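PDB 3ONT: thyroid hormone-inducible hepatic protein from Mus musculus, which regulates lipogenesis, especially in the lactating mammary gland, and supports the synthesis of triglycerides with medium-length fatty acid chains. Local coordinates for residues Met19-Val33 against Phe62-Leu76. Sequence-based numbering, arbitrary orientation.
Sequences MDRYSAVVRNMEQVV and FTMLKSICVEVDHGL
The Tyr22 ring meets helix 62-73 with its edge, where Leu65 O and the backbone N and CA of Cys69 lie near its plane, while Val26 CG2 rests on one face. With CG anti to the backbone N (chi1 178°), the ring drops as a knob among Leu65, Ile68, Cys69 and Val72. Tyr22 OH donates to Leu65 O at 2.8 Å, a carbonyl that also accepts the Cys69 N-H. The Phe62 ring carries Lys66 CD over one face; Met29 CE lies 3.5 Å from Phe62 CD1, and SE of this selenomethionine stands oblique to the ring, 5.1 Å from its centroid, a Met-aromatic contact. Val33 CG1 adds to the packing. Met19 CE and Leu76 CG meet tip to tip.

A polar cluster flanks this apolar seam. Ser23 OG donates to the syn lone pair of Asp73 OD1 (2.6 Å), and Arg27 NE and NH2 form a side-on salt bridge with Asp73, both reaching OD2 from one face of the carboxylate, whose plane is turned 46° from the guanidinium. An alanine in place of Asp73 is likely to leave the Arg27 charge without this mate and Ser23 OG free to turn.

The second subunit packs on Met19, Tyr22 and Met29, so the two helix segments, whose directions differ by 134°, also contribute to the homodimer. The tyrosine hydroxyl is satisfied inside the apolar seam, and the salt bridge stands where Arg27 is exposed.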
loop_
_atom_site.group_PDB
_atom_site.type_symbol
_atom_site.label_atom_id
_atom_site.label_comp_id
_atom_site.label_asym_id
_atom_site.label_seq_id
_atom_site.Cartn_x
_atom_site.Cartn_y
_atom_site.Cartn_z
HETATM N N MSE A 19 8.900 3.974 -0.740
HETATM C CA MSE A 19 9.192 2.727 -1.436
HETATM C C MSE A 19 10.572 2.682 -2.070
HETATM O O MSE A 19 11.336 1.732 -1.824
HETATM C CB MSE A 19 8.133 2.377 -2.464
HETATM C CG MSE A 19 7.056 1.545 -1.874
HETATM SE SE MSE A 19 5.452 1.404 -2.959
HETATM C CE MSE A 19 5.922 -0.014 -4.237
ATOM N N ASP A 20 10.943 3.674 -2.870
ATOM C CA ASP A 20 12.263 3.513 -3.452
ATOM C C ASP A 20 13.443 4.022 -2.627
ATOM O O ASP A 20 14.581 3.730 -2.965
ATOM C CB ASP A 20 12.335 3.792 -4.967
ATOM C CG ASP A 20 12.082 5.223 -5.319
ATOM O OD1 ASP A 20 12.827 6.104 -4.824
ATOM O OD2 ASP A 20 11.159 5.459 -6.133
ATOM N N ARG A 21 13.169 4.723 -1.525
ATOM C CA ARG A 21 14.198 4.951 -0.511
ATOM C C ARG A 21 14.539 3.595 0.132
ATOM O O ARG A 21 15.713 3.242 0.316
ATOM C CB ARG A 21 13.722 5.922 0.551
ATOM C CG ARG A 21 14.810 6.840 1.000
ATOM C CD ARG A 21 14.706 7.212 2.485
ATOM N NE ARG A 21 16.048 7.451 3.048
ATOM C CZ ARG A 21 16.357 7.395 4.348
ATOM N NH1 ARG A 21 15.424 7.111 5.253
ATOM N NH2 ARG A 21 17.613 7.617 4.743
ATOM N N TYR A 22 13.498 2.820 0.429
ATOM C CA TYR A 22 13.673 1.495 0.971
ATOM C C TYR A 22 14.459 0.618 0.012
ATOM O O TYR A 22 15.448 -0.028 0.406
ATOM C CB TYR A 22 12.334 0.856 1.283
ATOM C CG TYR A 22 12.479 -0.546 1.801
ATOM C CD1 TYR A 22 12.869 -0.786 3.121
ATOM C CD2 TYR A 22 12.227 -1.635 0.980
ATOM C CE1 TYR A 22 13.012 -2.070 3.602
ATOM C CE2 TYR A 22 12.351 -2.923 1.462
ATOM C CZ TYR A 22 12.750 -3.128 2.771
ATOM O OH TYR A 22 12.897 -4.410 3.235
ATOM N N SER A 23 14.027 0.613 -1.245
ATOM C CA SER A 23 14.675 -0.176 -2.274
ATOM C C SER A 23 16.140 0.225 -2.452
ATOM O O SER A 23 16.991 -0.628 -2.726
ATOM C CB SER A 23 13.936 -0.013 -3.593
ATOM O OG SER A 23 14.545 -0.792 -4.602
ATOM N N ALA A 24 16.437 1.514 -2.300
ATOM C CA ALA A 24 17.818 1.983 -2.465
ATOM C C ALA A 24 18.649 1.519 -1.275
ATOM O O ALA A 24 19.760 1.055 -1.446
ATOM C CB ALA A 24 17.888 3.496 -2.616
ATOM N N VAL A 25 18.096 1.615 -0.072
ATOM C CA VAL A 25 18.836 1.221 1.112
ATOM C C VAL A 25 19.094 -0.294 1.117
ATOM O O VAL A 25 20.196 -0.754 1.446
ATOM C CB VAL A 25 18.116 1.700 2.378
ATOM C CG1 VAL A 25 18.682 1.026 3.616
ATOM C CG2 VAL A 25 18.266 3.206 2.490
ATOM N N VAL A 26 18.095 -1.068 0.715
ATOM C CA VAL A 26 18.268 -2.502 0.703
ATOM C C VAL A 26 19.264 -2.914 -0.378
ATOM O O VAL A 26 20.089 -3.800 -0.137
ATOM C CB VAL A 26 16.924 -3.264 0.578
ATOM C CG1 VAL A 26 17.166 -4.757 0.322
ATOM C CG2 VAL A 26 16.094 -3.057 1.828
ATOM N N ARG A 27 19.217 -2.279 -1.551
ATOM C CA ARG A 27 20.215 -2.584 -2.587
ATOM C C ARG A 27 21.631 -2.238 -2.144
ATOM O O ARG A 27 22.563 -3.013 -2.383
ATOM C CB ARG A 27 19.884 -1.956 -3.926
ATOM C CG ARG A 27 18.866 -2.780 -4.698
ATOM C CD ARG A 27 18.033 -1.896 -5.627
ATOM N NE ARG A 27 17.020 -2.662 -6.356
ATOM C CZ ARG A 27 17.268 -3.418 -7.429
ATOM N NH1 ARG A 27 18.508 -3.528 -7.911
ATOM N NH2 ARG A 27 16.268 -4.073 -8.015
ATOM N N ASN A 28 21.783 -1.103 -1.471
ATOM C CA ASN A 28 23.049 -0.777 -0.876
ATOM C C ASN A 28 23.478 -1.803 0.168
ATOM O O ASN A 28 24.667 -2.173 0.221
ATOM C CB ASN A 28 23.048 0.608 -0.250
ATOM C CG ASN A 28 24.429 1.003 0.236
ATOM O OD1 ASN A 28 24.652 1.158 1.434
ATOM N ND2 ASN A 28 25.385 1.110 -0.695
HETATM N N MSE A 29 22.523 -2.248 0.994
HETATM C CA MSE A 29 22.772 -3.279 1.990
HETATM C C MSE A 29 23.325 -4.528 1.312
HETATM O O MSE A 29 24.289 -5.129 1.802
HETATM C CB MSE A 29 21.496 -3.628 2.748
HETATM C CG MSE A 29 21.703 -4.565 3.910
HETATM SE SE MSE A 29 20.042 -5.166 4.736
HETATM C CE MSE A 29 19.335 -6.206 3.232
ATOM N N GLU A 30 22.739 -4.917 0.185
ATOM C CA GLU A 30 23.222 -6.095 -0.510
ATOM C C GLU A 30 24.606 -5.927 -1.141
ATOM O O GLU A 30 25.349 -6.896 -1.219
ATOM C CB GLU A 30 22.221 -6.588 -1.536
ATOM C CG GLU A 30 20.896 -6.969 -0.929
ATOM C CD GLU A 30 19.811 -7.125 -1.987
ATOM O OE1 GLU A 30 20.095 -7.713 -3.048
ATOM O OE2 GLU A 30 18.673 -6.658 -1.773
ATOM N N GLN A 31 24.970 -4.723 -1.572
ATOM C CA GLN A 31 26.324 -4.507 -2.082
ATOM C C GLN A 31 27.304 -4.657 -0.943
ATOM O O GLN A 31 28.345 -5.265 -1.115
ATOM C CB GLN A 31 26.522 -3.127 -2.706
ATOM C CG GLN A 31 25.513 -2.725 -3.770
ATOM C CD GLN A 31 25.579 -3.580 -5.029
ATOM O OE1 GLN A 31 26.665 -3.994 -5.477
ATOM N NE2 GLN A 31 24.410 -3.826 -5.631
ATOM N N VAL A 32 26.960 -4.104 0.216
ATOM C CA VAL A 32 27.858 -4.052 1.378
ATOM C C VAL A 32 28.059 -5.413 2.052
ATOM O O VAL A 32 29.195 -5.791 2.395
ATOM C CB VAL A 32 27.361 -3.014 2.417
ATOM C CG1 VAL A 32 28.056 -3.184 3.761
ATOM C CG2 VAL A 32 27.544 -1.593 1.883
ATOM N N VAL A 33 26.967 -6.146 2.240
ATOM C CA VAL A 33 27.013 -7.427 2.944
ATOM C C VAL A 33 27.576 -8.494 2.014
ATOM O O VAL A 33 26.859 -9.321 1.467
ATOM C CB VAL A 33 25.625 -7.803 3.548
ATOM C CG1 VAL A 33 25.658 -9.165 4.183
ATOM C CG2 VAL A 33 25.197 -6.750 4.589
ATOM N N PHE A 62 17.913 -10.008 7.714
ATOM C CA PHE A 62 18.477 -9.635 6.433
ATOM C C PHE A 62 17.672 -10.294 5.288
ATOM O O PHE A 62 17.220 -9.626 4.363
ATOM C CB PHE A 62 19.942 -10.077 6.476
ATOM C CG PHE A 62 20.661 -10.017 5.179
ATOM C CD1 PHE A 62 21.168 -8.824 4.703
ATOM C CD2 PHE A 62 20.923 -11.191 4.468
ATOM C CE1 PHE A 62 21.899 -8.788 3.503
ATOM C CE2 PHE A 62 21.640 -11.173 3.272
ATOM C CZ PHE A 62 22.126 -9.967 2.788
ATOM N N THR A 63 17.450 -11.594 5.379
ATOM C CA THR A 63 16.664 -12.288 4.373
ATOM C C THR A 63 15.271 -11.684 4.194
ATOM O O THR A 63 14.811 -11.493 3.063
ATOM C CB THR A 63 16.579 -13.751 4.734
ATOM O OG1 THR A 63 17.887 -14.289 4.584
ATOM C CG2 THR A 63 15.666 -14.512 3.822
HETATM N N MSE A 64 14.606 -11.367 5.300
HETATM C CA MSE A 64 13.269 -10.800 5.243
HETATM C C MSE A 64 13.301 -9.450 4.527
HETATM O O MSE A 64 12.476 -9.184 3.650
HETATM C CB MSE A 64 12.683 -10.660 6.645
HETATM C CG MSE A 64 11.230 -10.220 6.640
HETATM SE SE MSE A 64 10.506 -9.696 8.400
HETATM C CE MSE A 64 11.560 -8.055 8.638
ATOM N N LEU A 65 14.257 -8.608 4.918
ATOM C CA LEU A 65 14.442 -7.310 4.307
ATOM C C LEU A 65 14.554 -7.456 2.791
ATOM O O LEU A 65 13.863 -6.756 2.048
ATOM C CB LEU A 65 15.681 -6.637 4.877
ATOM C CG LEU A 65 15.619 -6.164 6.331
ATOM C CD1 LEU A 65 16.968 -5.619 6.742
ATOM C CD2 LEU A 65 14.551 -5.111 6.513
ATOM N N LYS A 66 15.386 -8.392 2.330
ATOM C CA LYS A 66 15.545 -8.636 0.900
ATOM C C LYS A 66 14.252 -9.101 0.282
ATOM O O LYS A 66 13.907 -8.744 -0.851
ATOM C CB LYS A 66 16.631 -9.664 0.636
ATOM C CG LYS A 66 18.035 -9.077 0.683
ATOM C CD LYS A 66 19.056 -10.122 1.102
ATOM C CE LYS A 66 19.388 -11.148 0.013
ATOM N NZ LYS A 66 19.718 -12.433 0.697
ATOM N N SER A 67 13.514 -9.888 1.037
ATOM C CA SER A 67 12.328 -10.512 0.491
ATOM C C SER A 67 11.199 -9.483 0.271
ATOM O O SER A 67 10.482 -9.517 -0.734
ATOM C CB SER A 67 11.909 -11.639 1.407
ATOM O OG SER A 67 10.738 -12.222 0.922
ATOM N N ILE A 68 11.065 -8.558 1.211
ATOM C CA ILE A 68 10.131 -7.464 1.086
ATOM C C ILE A 68 10.574 -6.543 -0.051
ATOM O O ILE A 68 9.763 -6.103 -0.862
ATOM C CB ILE A 68 10.041 -6.706 2.401
ATOM C CG1 ILE A 68 9.331 -7.581 3.437
ATOM C CG2 ILE A 68 9.362 -5.355 2.199
ATOM C CD1 ILE A 68 9.237 -6.962 4.787
ATOM N N CYS A 69 11.870 -6.285 -0.142
ATOM C CA CYS A 69 12.386 -5.476 -1.232
ATOM C C CYS A 69 12.061 -6.048 -2.612
ATOM O O CYS A 69 11.799 -5.297 -3.548
ATOM C CB CYS A 69 13.881 -5.277 -1.091
ATOM S SG CYS A 69 14.517 -4.150 -2.312
ATOM N N VAL A 70 12.079 -7.369 -2.749
ATOM C CA VAL A 70 11.727 -7.998 -4.035
ATOM C C VAL A 70 10.276 -7.662 -4.408
ATOM O O VAL A 70 9.945 -7.493 -5.583
ATOM C CB VAL A 70 11.981 -9.537 -4.029
ATOM C CG1 VAL A 70 11.273 -10.230 -5.187
ATOM C CG2 VAL A 70 13.477 -9.833 -4.062
ATOM N N GLU A 71 9.415 -7.540 -3.402
ATOM C CA GLU A 71 8.022 -7.207 -3.655
ATOM C C GLU A 71 7.811 -5.717 -3.931
ATOM O O GLU A 71 7.008 -5.350 -4.778
ATOM C CB GLU A 71 7.131 -7.748 -2.548
ATOM C CG GLU A 71 6.768 -9.201 -2.843
ATOM C CD GLU A 71 6.139 -9.963 -1.672
ATOM O OE1 GLU A 71 6.226 -9.511 -0.490
ATOM O OE2 GLU A 71 5.549 -11.041 -1.955
ATOM N N VAL A 72 8.556 -4.872 -3.234
ATOM C CA VAL A 72 8.562 -3.455 -3.488
ATOM C C VAL A 72 9.042 -3.176 -4.907
ATOM O O VAL A 72 8.540 -2.274 -5.550
ATOM C CB VAL A 72 9.453 -2.727 -2.471
ATOM C CG1 VAL A 72 9.696 -1.288 -2.881
ATOM C CG2 VAL A 72 8.852 -2.808 -1.066
ATOM N N ASP A 73 10.004 -3.954 -5.399
ATOM C CA ASP A 73 10.604 -3.722 -6.721
ATOM C C ASP A 73 9.746 -4.209 -7.886
ATOM O O ASP A 73 9.938 -3.773 -9.024
ATOM C CB ASP A 73 11.995 -4.359 -6.814
ATOM C CG ASP A 73 13.052 -3.575 -6.058
ATOM O OD1 ASP A 73 12.817 -2.394 -5.741
ATOM O OD2 ASP A 73 14.132 -4.146 -5.771
ATOM N N HIS A 74 8.827 -5.130 -7.603
ATOM C CA HIS A 74 7.924 -5.663 -8.618
ATOM C C HIS A 74 6.617 -4.873 -8.671
ATOM O O HIS A 74 5.636 -5.335 -9.254
ATOM C CB HIS A 74 7.658 -7.154 -8.392
ATOM C CG HIS A 74 8.762 -8.038 -8.882
ATOM N ND1 HIS A 74 9.918 -8.259 -8.160
ATOM C CD2 HIS A 74 8.895 -8.746 -10.029
ATOM C CE1 HIS A 74 10.712 -9.066 -8.839
ATOM N NE2 HIS A 74 10.115 -9.376 -9.977
ATOM N N GLY A 75 6.641 -3.679 -8.074
ATOM C CA GLY A 75 5.471 -2.815 -7.929
ATOM C C GLY A 75 4.368 -3.389 -7.044
ATOM O O GLY A 75 3.258 -2.848 -7.010
ATOM N N LEU A 76 4.675 -4.483 -6.340
ATOM C CA LEU A 76 3.726 -5.236 -5.486
ATOM C C LEU A 76 2.663 -6.026 -6.289
ATOM O O LEU A 76 1.532 -5.558 -6.495
ATOM C CB LEU A 76 3.093 -4.348 -4.368
ATOM C CG LEU A 76 3.915 -3.393 -3.469
ATOM C CD1 LEU A 76 3.062 -2.639 -2.492
ATOM C CD2 LEU A 76 4.996 -4.118 -2.716
#